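Local coordinates for protein 3-oxosteroid 1-dehydrogenase (Sterolibacterium denitrificans, PDB 7P18) that is a flavoprotein that probably introduces a 1,2 double bond into the A ring of 3-oxosteroids, passing the electrons through FAD to an acceptor, at residues G51-Q62 against Y109-D117; R130-D138 against A162-H170. All coordinates share one frame; numbering follows the deposited sequence.

Interaction 1: residues G51-Q62 against Y109-D117. With FAD (flavin-adenine dinucleotide), chain C.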
loop_
_atom_site.group_PDB
_atom_site.type_symbol
_atom_site.label_atom_id
_atom_site.label_comp_id
_atom_site.label_asym_id
_atom_site.label_seq_id
_atom_site.Cartn_x
_atom_site.Cartn_y
_atom_site.Cartn_z
ATOM N N GLY A 51 5.433 -2.039 -3.948
ATOM C CA GLY A 51 5.502 -1.999 -5.407
ATOM C C GLY A 51 4.771 -3.175 -6.037
ATOM O O GLY A 51 4.901 -3.345 -7.257
ATOM N N ALA A 52 4.006 -3.946 -5.266
ATOM C CA ALA A 52 3.288 -5.128 -5.769
ATOM C C ALA A 52 2.057 -4.686 -6.550
ATOM O O ALA A 52 1.421 -3.693 -6.151
ATOM C CB ALA A 52 2.926 -6.016 -4.629
ATOM N N VAL A 53 1.725 -5.425 -7.610
ATOM C CA VAL A 53 0.477 -5.230 -8.414
ATOM C C VAL A 53 -0.223 -6.582 -8.537
ATOM O O VAL A 53 0.447 -7.619 -8.709
ATOM C CB VAL A 53 0.752 -4.591 -9.781
ATOM C CG1 VAL A 53 1.238 -3.168 -9.633
ATOM C CG2 VAL A 53 1.742 -5.414 -10.609
ATOM N N TRP A 54 -1.553 -6.579 -8.380
ATOM C CA TRP A 54 -2.357 -7.814 -8.362
ATOM C C TRP A 54 -2.946 -8.012 -9.764
ATOM O O TRP A 54 -3.866 -7.286 -10.140
ATOM C CB TRP A 54 -3.427 -7.751 -7.285
ATOM C CG TRP A 54 -4.193 -9.022 -7.143
ATOM C CD1 TRP A 54 -3.778 -10.159 -6.515
ATOM C CD2 TRP A 54 -5.531 -9.279 -7.596
ATOM N NE1 TRP A 54 -4.777 -11.075 -6.508
ATOM C CE2 TRP A 54 -5.854 -10.582 -7.196
ATOM C CE3 TRP A 54 -6.478 -8.542 -8.308
ATOM C CZ2 TRP A 54 -7.078 -11.182 -7.494
ATOM C CZ3 TRP A 54 -7.697 -9.123 -8.584
ATOM C CH2 TRP A 54 -7.988 -10.429 -8.195
ATOM N N ILE A 55 -2.352 -8.932 -10.517
ATOM C CA ILE A 55 -2.602 -9.080 -11.976
ATOM C C ILE A 55 -3.094 -10.499 -12.210
ATOM O O ILE A 55 -2.328 -11.421 -12.496
ATOM C CB ILE A 55 -1.348 -8.761 -12.823
ATOM C CG1 ILE A 55 -0.629 -7.485 -12.385
ATOM C CG2 ILE A 55 -1.733 -8.713 -14.302
ATOM C CD1 ILE A 55 -1.394 -6.190 -12.679
ATOM N N PRO A 56 -4.416 -10.714 -12.171
ATOM C CA PRO A 56 -4.933 -12.049 -12.448
ATOM C C PRO A 56 -4.551 -12.405 -13.897
ATOM O O PRO A 56 -4.570 -11.554 -14.745
ATOM C CB PRO A 56 -6.437 -11.932 -12.230
ATOM C CG PRO A 56 -6.575 -10.669 -11.372
ATOM C CD PRO A 56 -5.479 -9.744 -11.840
ATOM N N ASN A 57 -4.267 -13.687 -14.100
ATOM C CA ASN A 57 -4.103 -14.302 -15.439
ATOM C C ASN A 57 -2.933 -13.632 -16.156
ATOM O O ASN A 57 -2.972 -13.509 -17.431
ATOM C CB ASN A 57 -5.393 -14.220 -16.243
ATOM C CG ASN A 57 -5.438 -15.215 -17.393
ATOM O OD1 ASN A 57 -4.777 -16.291 -17.381
ATOM N ND2 ASN A 57 -6.270 -14.862 -18.358
ATOM N N ASN A 58 -1.919 -13.166 -15.417
ATOM C CA ASN A 58 -0.718 -12.593 -16.089
ATOM C C ASN A 58 0.003 -13.754 -16.809
ATOM O O ASN A 58 -0.112 -14.945 -16.368
ATOM C CB ASN A 58 0.175 -11.811 -15.123
ATOM C CG ASN A 58 0.868 -12.670 -14.104
ATOM O OD1 ASN A 58 1.820 -13.374 -14.460
ATOM N ND2 ASN A 58 0.395 -12.645 -12.849
ATOM N N SER A 59 0.791 -13.383 -17.830
ATOM C CA SER A 59 1.474 -14.292 -18.790
ATOM C C SER A 59 2.575 -15.119 -18.118
ATOM O O SER A 59 3.068 -16.063 -18.755
ATOM C CB SER A 59 2.024 -13.494 -19.961
ATOM O OG SER A 59 3.144 -12.693 -19.564
ATOM N N GLN A 60 3.018 -14.752 -16.911
ATOM C CA GLN A 60 4.217 -15.309 -16.250
ATOM C C GLN A 60 3.820 -16.312 -15.180
ATOM O O GLN A 60 4.702 -16.873 -14.503
ATOM C CB GLN A 60 5.103 -14.167 -15.745
ATOM C CG GLN A 60 5.638 -13.281 -16.871
ATOM C CD GLN A 60 6.346 -12.072 -16.306
ATOM O OE1 GLN A 60 7.367 -12.205 -15.607
ATOM N NE2 GLN A 60 5.761 -10.917 -16.549
ATOM N N MET A 61 2.528 -16.584 -15.006
ATOM C CA MET A 61 2.089 -17.488 -13.931
ATOM C C MET A 61 2.575 -18.936 -14.164
ATOM O O MET A 61 2.534 -19.399 -15.307
ATOM C CB MET A 61 0.570 -17.419 -13.768
ATOM C CG MET A 61 0.122 -16.122 -13.128
ATOM S SD MET A 61 -1.673 -15.975 -12.983
ATOM C CE MET A 61 -1.954 -17.021 -11.565
ATOM N N GLN A 62 2.944 -19.629 -13.108
ATOM C CA GLN A 62 3.342 -21.066 -13.129
ATOM C C GLN A 62 2.132 -21.983 -12.946
ATOM O O GLN A 62 2.275 -23.183 -13.184
ATOM C CB GLN A 62 4.350 -21.374 -12.027
ATOM C CG GLN A 62 5.650 -20.653 -12.254
ATOM C CD GLN A 62 6.679 -20.779 -11.157
ATOM O OE1 GLN A 62 7.830 -20.358 -11.313
ATOM N NE2 GLN A 62 6.294 -21.316 -10.015
ATOM N N TYR A 109 8.526 -6.477 -14.114
ATOM C CA TYR A 109 7.625 -7.146 -13.147
ATOM C C TYR A 109 7.674 -8.650 -13.376
ATOM O O TYR A 109 7.674 -9.066 -14.551
ATOM C CB TYR A 109 6.185 -6.629 -13.240
ATOM C CG TYR A 109 5.956 -5.446 -12.326
ATOM C CD1 TYR A 109 6.276 -4.156 -12.718
ATOM C CD2 TYR A 109 5.510 -5.640 -11.027
ATOM C CE1 TYR A 109 6.161 -3.076 -11.860
ATOM C CE2 TYR A 109 5.343 -4.561 -10.156
ATOM C CZ TYR A 109 5.694 -3.289 -10.560
ATOM O OH TYR A 109 5.558 -2.222 -9.707
ATOM N N PHE A 110 7.634 -9.414 -12.295
ATOM C CA PHE A 110 7.549 -10.892 -12.328
ATOM C C PHE A 110 6.623 -11.341 -11.204
ATOM O O PHE A 110 6.400 -10.596 -10.237
ATOM C CB PHE A 110 8.949 -11.516 -12.208
ATOM C CG PHE A 110 9.638 -11.244 -10.894
ATOM C CD1 PHE A 110 10.279 -10.034 -10.660
ATOM C CD2 PHE A 110 9.630 -12.176 -9.889
ATOM C CE1 PHE A 110 10.904 -9.782 -9.445
ATOM C CE2 PHE A 110 10.222 -11.917 -8.665
ATOM C CZ PHE A 110 10.884 -10.735 -8.451
ATOM N N PRO A 111 6.064 -12.563 -11.260
ATOM C CA PRO A 111 5.095 -12.999 -10.255
ATOM C C PRO A 111 5.743 -13.361 -8.914
ATOM O O PRO A 111 6.860 -13.882 -8.905
ATOM C CB PRO A 111 4.439 -14.271 -10.840
ATOM C CG PRO A 111 4.803 -14.203 -12.325
ATOM C CD PRO A 111 6.192 -13.557 -12.347
ATOM N N CYS A 112 5.031 -13.075 -7.824
ATOM C CA CYS A 112 5.265 -13.684 -6.496
ATOM C C CYS A 112 4.539 -15.036 -6.449
ATOM O O CYS A 112 3.344 -15.102 -6.070
ATOM C CB CYS A 112 4.827 -12.739 -5.392
ATOM S SG CYS A 112 5.666 -11.138 -5.474
ATOM N N HIS A 113 5.234 -16.097 -6.866
ATOM C CA HIS A 113 4.637 -17.411 -7.211
ATOM C C HIS A 113 3.926 -18.033 -6.010
ATOM O O HIS A 113 2.937 -18.800 -6.215
ATOM C CB HIS A 113 5.709 -18.367 -7.786
ATOM C CG HIS A 113 6.341 -17.833 -9.025
ATOM N ND1 HIS A 113 5.648 -17.755 -10.222
ATOM C CD2 HIS A 113 7.589 -17.380 -9.277
ATOM C CE1 HIS A 113 6.412 -17.242 -11.147
ATOM N NE2 HIS A 113 7.619 -16.989 -10.590
ATOM N N ARG A 114 4.399 -17.747 -4.803
ATOM C CA ARG A 114 3.861 -18.412 -3.579
ATOM C C ARG A 114 2.936 -17.488 -2.780
ATOM O O ARG A 114 2.480 -17.904 -1.683
ATOM C CB ARG A 114 5.031 -18.877 -2.703
ATOM C CG ARG A 114 5.956 -19.878 -3.376
ATOM C CD ARG A 114 7.249 -20.026 -2.578
ATOM N NE ARG A 114 6.953 -20.492 -1.234
ATOM C CZ ARG A 114 7.738 -20.336 -0.179
ATOM N NH1 ARG A 114 8.930 -19.765 -0.293
ATOM N NH2 ARG A 114 7.323 -20.789 0.993
ATOM N N TYR A 115 2.684 -16.275 -3.254
ATOM C CA TYR A 115 1.957 -15.242 -2.468
ATOM C C TYR A 115 0.469 -15.457 -2.716
ATOM O O TYR A 115 -0.017 -15.098 -3.768
ATOM C CB TYR A 115 2.380 -13.849 -2.899
ATOM C CG TYR A 115 2.239 -12.787 -1.841
ATOM C CD1 TYR A 115 1.212 -12.794 -0.896
ATOM C CD2 TYR A 115 3.151 -11.757 -1.813
ATOM C CE1 TYR A 115 1.134 -11.803 0.082
ATOM C CE2 TYR A 115 3.099 -10.776 -0.832
ATOM C CZ TYR A 115 2.080 -10.788 0.095
ATOM O OH TYR A 115 2.114 -9.781 1.024
ATOM N N PRO A 116 -0.294 -16.051 -1.780
ATOM C CA PRO A 116 -1.694 -16.361 -2.028
ATOM C C PRO A 116 -2.589 -15.126 -2.082
ATOM O O PRO A 116 -2.285 -14.130 -1.425
ATOM C CB PRO A 116 -2.122 -17.218 -0.827
ATOM C CG PRO A 116 -0.811 -17.589 -0.181
ATOM C CD PRO A 116 0.100 -16.429 -0.431
ATOM N N ASP A 117 -3.657 -15.219 -2.886
ATOM C CA ASP A 117 -4.766 -14.232 -2.826
ATOM C C ASP A 117 -5.271 -14.127 -1.373
ATOM O O ASP A 117 -5.205 -15.105 -0.609
ATOM C CB ASP A 117 -5.884 -14.621 -3.775
ATOM C CG ASP A 117 -5.525 -14.451 -5.240
ATOM O OD1 ASP A 117 -4.506 -13.771 -5.540
ATOM O OD2 ASP A 117 -6.274 -14.992 -6.055
HETATM P PA FAD C . 0.503 8.315 -4.381
HETATM O O1A FAD C . 1.401 7.178 -4.713
HETATM O O2A FAD C . 0.616 8.752 -2.945
HETATM O O5B FAD C . 0.865 9.503 -5.364
HETATM C C5B FAD C . 0.111 10.741 -5.270
HETATM C C4B FAD C . 1.044 11.877 -5.562
HETATM O O4B FAD C . 0.260 13.074 -5.814
HETATM C C3B FAD C . 2.034 12.238 -4.435
HETATM O O3B FAD C . 3.367 12.324 -4.928
HETATM C C2B FAD C . 1.508 13.578 -3.915
HETATM O O2B FAD C . 2.511 14.359 -3.279
HETATM C C1B FAD C . 0.863 14.166 -5.170
HETATM N N9A FAD C . -0.135 15.207 -4.918
HETATM C C8A FAD C . -1.008 15.328 -3.874
HETATM N N7A FAD C . -1.703 16.461 -3.917
HETATM C C5A FAD C . -1.283 17.083 -5.086
HETATM C C6A FAD C . -1.642 18.301 -5.704
HETATM N N6A FAD C . -2.497 19.188 -5.182
HETATM N N1A FAD C . -1.023 18.613 -6.863
HETATM C C2A FAD C . -0.133 17.750 -7.363
HETATM N N3A FAD C . 0.340 16.616 -6.838
HETATM C C4A FAD C . -0.311 16.325 -5.697
HETATM N N1 FAD C . -0.397 -1.010 -2.357
HETATM C C2 FAD C . -0.267 -2.021 -3.246
HETATM O O2 FAD C . -1.157 -2.251 -4.085
HETATM N N3 FAD C . 0.827 -2.788 -3.281
HETATM C C4 FAD C . 1.756 -2.793 -2.261
HETATM O O4 FAD C . 2.786 -3.441 -2.413
HETATM C C4X FAD C . 1.654 -1.772 -1.278
HETATM N N5 FAD C . 2.547 -1.714 -0.304
HETATM C C5X FAD C . 2.457 -0.666 0.581
HETATM C C6 FAD C . 3.454 -0.524 1.575
HETATM C C7 FAD C . 3.495 0.585 2.409
HETATM C C7M FAD C . 4.588 0.733 3.447
HETATM C C8 FAD C . 2.555 1.614 2.220
HETATM C C8M FAD C . 2.591 2.853 3.098
HETATM C C9 FAD C . 1.529 1.448 1.311
HETATM C C9A FAD C . 1.481 0.345 0.438
HETATM N N10 FAD C . 0.463 0.160 -0.511
HETATM C C10 FAD C . 0.529 -0.886 -1.421
HETATM C "C1'" FAD C . -0.544 1.203 -0.742
HETATM C "C2'" FAD C . -0.100 2.099 -1.919
HETATM O "O2'" FAD C . 1.212 2.631 -1.740
HETATM C "C3'" FAD C . -1.079 3.254 -2.193
HETATM O "O3'" FAD C . -2.439 2.841 -2.041
HETATM C "C4'" FAD C . -0.829 3.857 -3.559
HETATM O "O4'" FAD C . 0.544 4.212 -3.634
HETATM C "C5'" FAD C . -1.695 5.058 -3.872
HETATM O "O5'" FAD C . -1.246 5.552 -5.149
HETATM P P FAD C . -1.755 6.960 -5.684
HETATM O O1P FAD C . -1.051 7.090 -6.966
HETATM O O2P FAD C . -3.202 7.128 -5.563
HETATM O O3P FAD C . -1.065 8.018 -4.643
HETATM O O HOH W 1 2.816 -18.404 -10.586
#

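Interaction 2: residues R130-D138 against A162-H170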
loop_
_atom_site.group_PDB
_atom_site.type_symbol
_atom_site.label_atom_id
_atom_site.label_comp_id
_atom_site.label_asym_id
_atom_site.label_seq_id
_atom_site.Cartn_x
_atom_site.Cartn_y
_atom_site.Cartn_z
ATOM N N ARG A 130 -0.775 -14.371 -8.857
ATOM C CA ARG A 130 -1.462 -13.161 -9.398
ATOM C C ARG A 130 -0.714 -11.892 -8.972
ATOM O O ARG A 130 -0.572 -10.966 -9.779
ATOM C CB ARG A 130 -2.926 -13.108 -8.948
ATOM C CG ARG A 130 -3.798 -14.249 -9.444
ATOM C CD ARG A 130 -5.252 -13.987 -9.091
ATOM N NE ARG A 130 -6.177 -14.799 -9.861
ATOM C CZ ARG A 130 -7.399 -15.169 -9.464
ATOM N NH1 ARG A 130 -7.879 -14.855 -8.264
ATOM N NH2 ARG A 130 -8.167 -15.838 -10.311
ATOM N N THR A 131 -0.249 -11.842 -7.731
ATOM C CA THR A 131 0.642 -10.775 -7.221
ATOM C C THR A 131 1.956 -10.802 -8.020
ATOM O O THR A 131 2.512 -11.888 -8.170
ATOM C CB THR A 131 0.892 -10.929 -5.723
ATOM O OG1 THR A 131 -0.328 -10.774 -4.995
ATOM C CG2 THR A 131 1.923 -9.929 -5.253
ATOM N N MET A 132 2.393 -9.637 -8.477
ATOM C CA MET A 132 3.660 -9.412 -9.202
ATOM C C MET A 132 4.434 -8.277 -8.528
ATOM O O MET A 132 3.793 -7.348 -7.934
ATOM C CB MET A 132 3.424 -9.073 -10.672
ATOM C CG MET A 132 2.486 -10.042 -11.425
ATOM S SD MET A 132 2.353 -9.610 -13.186
ATOM C CE MET A 132 3.842 -10.371 -13.820
ATOM N N GLU A 133 5.763 -8.340 -8.634
ATOM C CA GLU A 133 6.640 -7.300 -8.045
ATOM C C GLU A 133 7.783 -6.959 -8.999
ATOM O O GLU A 133 8.052 -7.686 -9.980
ATOM C CB GLU A 133 7.137 -7.785 -6.697
ATOM C CG GLU A 133 8.263 -8.827 -6.783
ATOM C CD GLU A 133 9.004 -8.966 -5.468
ATOM O OE1 GLU A 133 9.217 -7.897 -4.773
ATOM O OE2 GLU A 133 9.292 -10.134 -5.102
ATOM N N PRO A 134 8.453 -5.817 -8.749
ATOM C CA PRO A 134 9.569 -5.372 -9.577
ATOM C C PRO A 134 10.891 -6.094 -9.296
ATOM O O PRO A 134 11.165 -6.465 -8.141
ATOM C CB PRO A 134 9.790 -3.909 -9.196
ATOM C CG PRO A 134 8.655 -3.551 -8.250
ATOM C CD PRO A 134 8.091 -4.836 -7.715
ATOM N N MET A 135 11.669 -6.333 -10.348
ATOM C CA MET A 135 13.111 -6.652 -10.203
ATOM C C MET A 135 13.818 -5.417 -9.609
ATOM O O MET A 135 13.345 -4.261 -9.821
ATOM C CB MET A 135 13.711 -6.975 -11.573
ATOM C CG MET A 135 13.115 -8.226 -12.194
ATOM S SD MET A 135 14.047 -8.696 -13.696
ATOM C CE MET A 135 15.512 -9.384 -12.912
ATOM N N LEU A 136 14.897 -5.634 -8.866
ATOM C CA LEU A 136 15.763 -4.508 -8.399
ATOM C C LEU A 136 16.092 -3.611 -9.594
ATOM O O LEU A 136 16.359 -4.114 -10.709
ATOM C CB LEU A 136 17.028 -5.059 -7.735
ATOM C CG LEU A 136 16.856 -5.890 -6.468
ATOM C CD1 LEU A 136 18.227 -6.291 -5.921
ATOM C CD2 LEU A 136 16.088 -5.149 -5.388
ATOM N N PHE A 137 15.999 -2.305 -9.392
ATOM C CA PHE A 137 16.225 -1.279 -10.420
ATOM C C PHE A 137 17.500 -0.492 -10.056
ATOM O O PHE A 137 17.728 -0.162 -8.853
ATOM C CB PHE A 137 15.004 -0.363 -10.531
ATOM C CG PHE A 137 15.120 0.608 -11.664
ATOM C CD1 PHE A 137 14.734 0.249 -12.930
ATOM C CD2 PHE A 137 15.667 1.863 -11.471
ATOM C CE1 PHE A 137 14.881 1.127 -13.987
ATOM C CE2 PHE A 137 15.836 2.733 -12.526
ATOM C CZ PHE A 137 15.422 2.365 -13.785
ATOM N N ASP A 138 18.266 -0.156 -11.091
ATOM C CA ASP A 138 19.560 0.576 -11.023
ATOM C C ASP A 138 19.307 2.080 -11.027
ATOM O O ASP A 138 19.111 2.630 -12.112
ATOM C CB ASP A 138 20.423 0.188 -12.225
ATOM C CG ASP A 138 21.831 0.760 -12.187
ATOM O OD1 ASP A 138 22.215 1.344 -11.138
ATOM O OD2 ASP A 138 22.516 0.566 -13.191
ATOM N N ALA A 162 20.362 -2.331 2.532
ATOM C CA ALA A 162 20.410 -3.090 1.263
ATOM C C ALA A 162 18.987 -3.367 0.763
ATOM O O ALA A 162 18.164 -3.882 1.533
ATOM C CB ALA A 162 21.185 -4.369 1.453
ATOM N N SER A 163 18.722 -2.991 -0.483
ATOM C CA SER A 163 17.396 -3.193 -1.138
ATOM C C SER A 163 17.193 -4.697 -1.352
ATOM O O SER A 163 18.181 -5.368 -1.757
ATOM C CB SER A 163 17.321 -2.434 -2.401
ATOM O OG SER A 163 17.314 -1.034 -2.133
ATOM N N MET A 164 15.980 -5.207 -1.083
ATOM C CA MET A 164 15.576 -6.587 -1.478
ATOM C C MET A 164 14.196 -6.580 -2.149
ATOM O O MET A 164 13.393 -5.665 -1.883
ATOM C CB MET A 164 15.500 -7.490 -0.252
ATOM C CG MET A 164 16.835 -7.563 0.519
ATOM S SD MET A 164 16.661 -8.506 2.043
ATOM C CE MET A 164 15.173 -7.790 2.779
ATOM N N THR A 165 13.932 -7.600 -2.971
ATOM C CA THR A 165 12.587 -7.932 -3.490
ATOM C C THR A 165 11.838 -8.603 -2.359
ATOM O O THR A 165 12.497 -9.115 -1.428
ATOM C CB THR A 165 12.671 -8.864 -4.702
ATOM O OG1 THR A 165 13.266 -10.097 -4.275
ATOM C CG2 THR A 165 13.475 -8.244 -5.820
ATOM N N ALA A 166 10.516 -8.600 -2.414
ATOM C CA ALA A 166 9.651 -9.339 -1.465
ATOM C C ALA A 166 9.983 -10.828 -1.562
ATOM O O ALA A 166 10.002 -11.504 -0.522
ATOM C CB ALA A 166 8.193 -9.084 -1.729
ATOM N N THR A 167 10.260 -11.313 -2.770
ATOM C CA THR A 167 10.642 -12.734 -2.984
ATOM C C THR A 167 11.922 -13.035 -2.179
ATOM O O THR A 167 11.870 -13.951 -1.341
ATOM C CB THR A 167 10.831 -13.032 -4.475
ATOM O OG1 THR A 167 9.606 -12.667 -5.132
ATOM C CG2 THR A 167 11.178 -14.488 -4.714
ATOM N N GLU A 168 12.993 -12.278 -2.429
ATOM C CA GLU A 168 14.322 -12.414 -1.752
ATOM C C GLU A 168 14.105 -12.302 -0.250
ATOM O O GLU A 168 14.636 -13.138 0.485
ATOM C CB GLU A 168 15.311 -11.322 -2.156
ATOM C CG GLU A 168 16.047 -11.556 -3.450
ATOM C CD GLU A 168 16.748 -10.302 -3.885
ATOM O OE1 GLU A 168 16.519 -9.276 -3.219
ATOM O OE2 GLU A 168 17.485 -10.334 -4.909
ATOM N N ALA A 169 13.336 -11.308 0.183
ATOM C CA ALA A 169 12.987 -11.086 1.603
ATOM C C ALA A 169 12.340 -12.346 2.163
ATOM O O ALA A 169 12.994 -12.956 2.998
ATOM C CB ALA A 169 12.077 -9.884 1.779
ATOM N N HIS A 170 11.122 -12.693 1.706
ATOM C CA HIS A 170 10.102 -13.553 2.378
ATOM C C HIS A 170 10.769 -14.732 3.100
ATOM O O HIS A 170 10.321 -15.092 4.201
ATOM C CB HIS A 170 9.038 -14.048 1.379
ATOM C CG HIS A 170 8.205 -15.155 1.907
ATOM N ND1 HIS A 170 8.457 -16.468 1.582
ATOM C CD2 HIS A 170 7.147 -15.176 2.727
ATOM C CE1 HIS A 170 7.610 -17.251 2.198
ATOM N NE2 HIS A 170 6.814 -16.481 2.924
#

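Interaction 1: residues G51-Q62 against Y109-D117
Tyr-109, Gln-60 and Pro-111 are the most heavily buried residues of this contact, which brings together strands 53-54 and 109-111 of a small antiparallel sheet; strand 131-138 runs between them and is bonded to both. The Tyr-109 side chain leaves its strand toward the other segment, and its hydroxyl donates to Gly-51 O at 2.8 Å, in the carbonyl plane. The same peptide unit offers the N-H of Ala-52 to FAD O4 (3.1 Å), and Ala-52 O accepts from FAD N3, which makes the tyrosine a second-shell residue that probably steadies the peptide reading the pyrimidine edge of the flavin. A glycine suits position 51, whose phi is positive. On its way to that bond the Tyr-109 ring passes Val-53, whose CG2 lies 3.7 Å from CE2.

Gln-60 lies in the second of two successive beta turns after strand 53-54, and Asn-58, at their junction, ties both: its OD1 accepts from Gln-60 N in an Asx turn, while its ND2 donates to Ile-55 O. With chi2 at 172° the glutamine chain is extended, and NE2 reaches Tyr-109 O in a weak bond of 3.3 Å. Gln-60 CB packs on the proline ring, 3.4 Å from Pro-111 CG; proline brings an apolar surface without an N-H needing a partner.

Two further side-chain pairs extend the contact. The indole NE1 of Trp-54 donates almost straight (169°) to Asp-117 OD1, 2.9 Å away, arriving from above the carboxylate plane, while Asp-117 OD2 forms a salt bridge with Arg-130. At the partly exposed end the Gln-62 amide stacks on the His-113 imidazole with the planes 6° apart. OE1 sits over the ring centre, and a water bridges Gln-62 N (2.8 Å) and His-113 ND1 (2.9 Å).

Interaction 2: residues R130-D138 against A162-H170
Glu-133 turns its CG into the space between its own backbone N and carbonyl carbon (chi1 77°) and then runs extended (chi2 163°), which carries its carboxylate up to the first residues of helix 166-174. Thr-167 meets it with OG1 placed beside its backbone N, so that hydroxyl and amide reach the same oxygen: Glu-133 OE2 accepts from Thr-167 OG1 at 2.6 Å, nearly in line with the C-O bond, and from Thr-167 N at 2.8 Å through the syn lone pair. The other oxygen, OE1, takes Ala-166 N at 2.8 Å, also on its syn side. Three donors thus fix the rotation of the carboxylate, and its negative charge probably gains from facing the positive end of the helix dipole.

The helix start is also capped from within by a capping box. Thr-165 is the N-cap residue: its OG1 accepts from Glu-168 N at 2.9 Å, and Glu-168 OE1 returns the bond by accepting from Thr-165 N. A threonine suits the place: its hydroxyl caps, while the methyl Thr-165 CG2 packs against the strand, 4.1 Å from Leu-136 CD2. Were Glu-133 an alanine, the N-H groups of Ala-166 and Thr-167 would probably lose their acceptor and the threonine hydroxyl would be free to turn.

Farther along the strand Leu-136 supplies the apolar part. Its CD2 lies over the backbone leading into the helix, 4.0 Å from Met-164 C. Ala-166, whose N-H Glu-133 holds, lines the pocket of the bound androstadienedione, and its CB lies 3.4 Å from Glu-133 OE1.

In the fold
The centres of the two interactions lie about 12 Å apart on the same side of the chain's centre, and along the chain interaction 1 closes before interaction 2 opens. Strand 131-138 joins them: it is the antiparallel neighbour of both strands of interaction 1, 53-54 and 109-111, and also carries the carboxylate that receives helix 166-174. Arg-130 ties them directly, through the Asp-117 salt bridge and a probable hydrogen bond from Ile-55 N to its carbonyl. Ala-52 and Tyr-115 of interaction 1 and Ala-166 of interaction 2 all line the steroid pocket, so this small sheet links the flavin-contacting loop to a helix start bordering the steroid product.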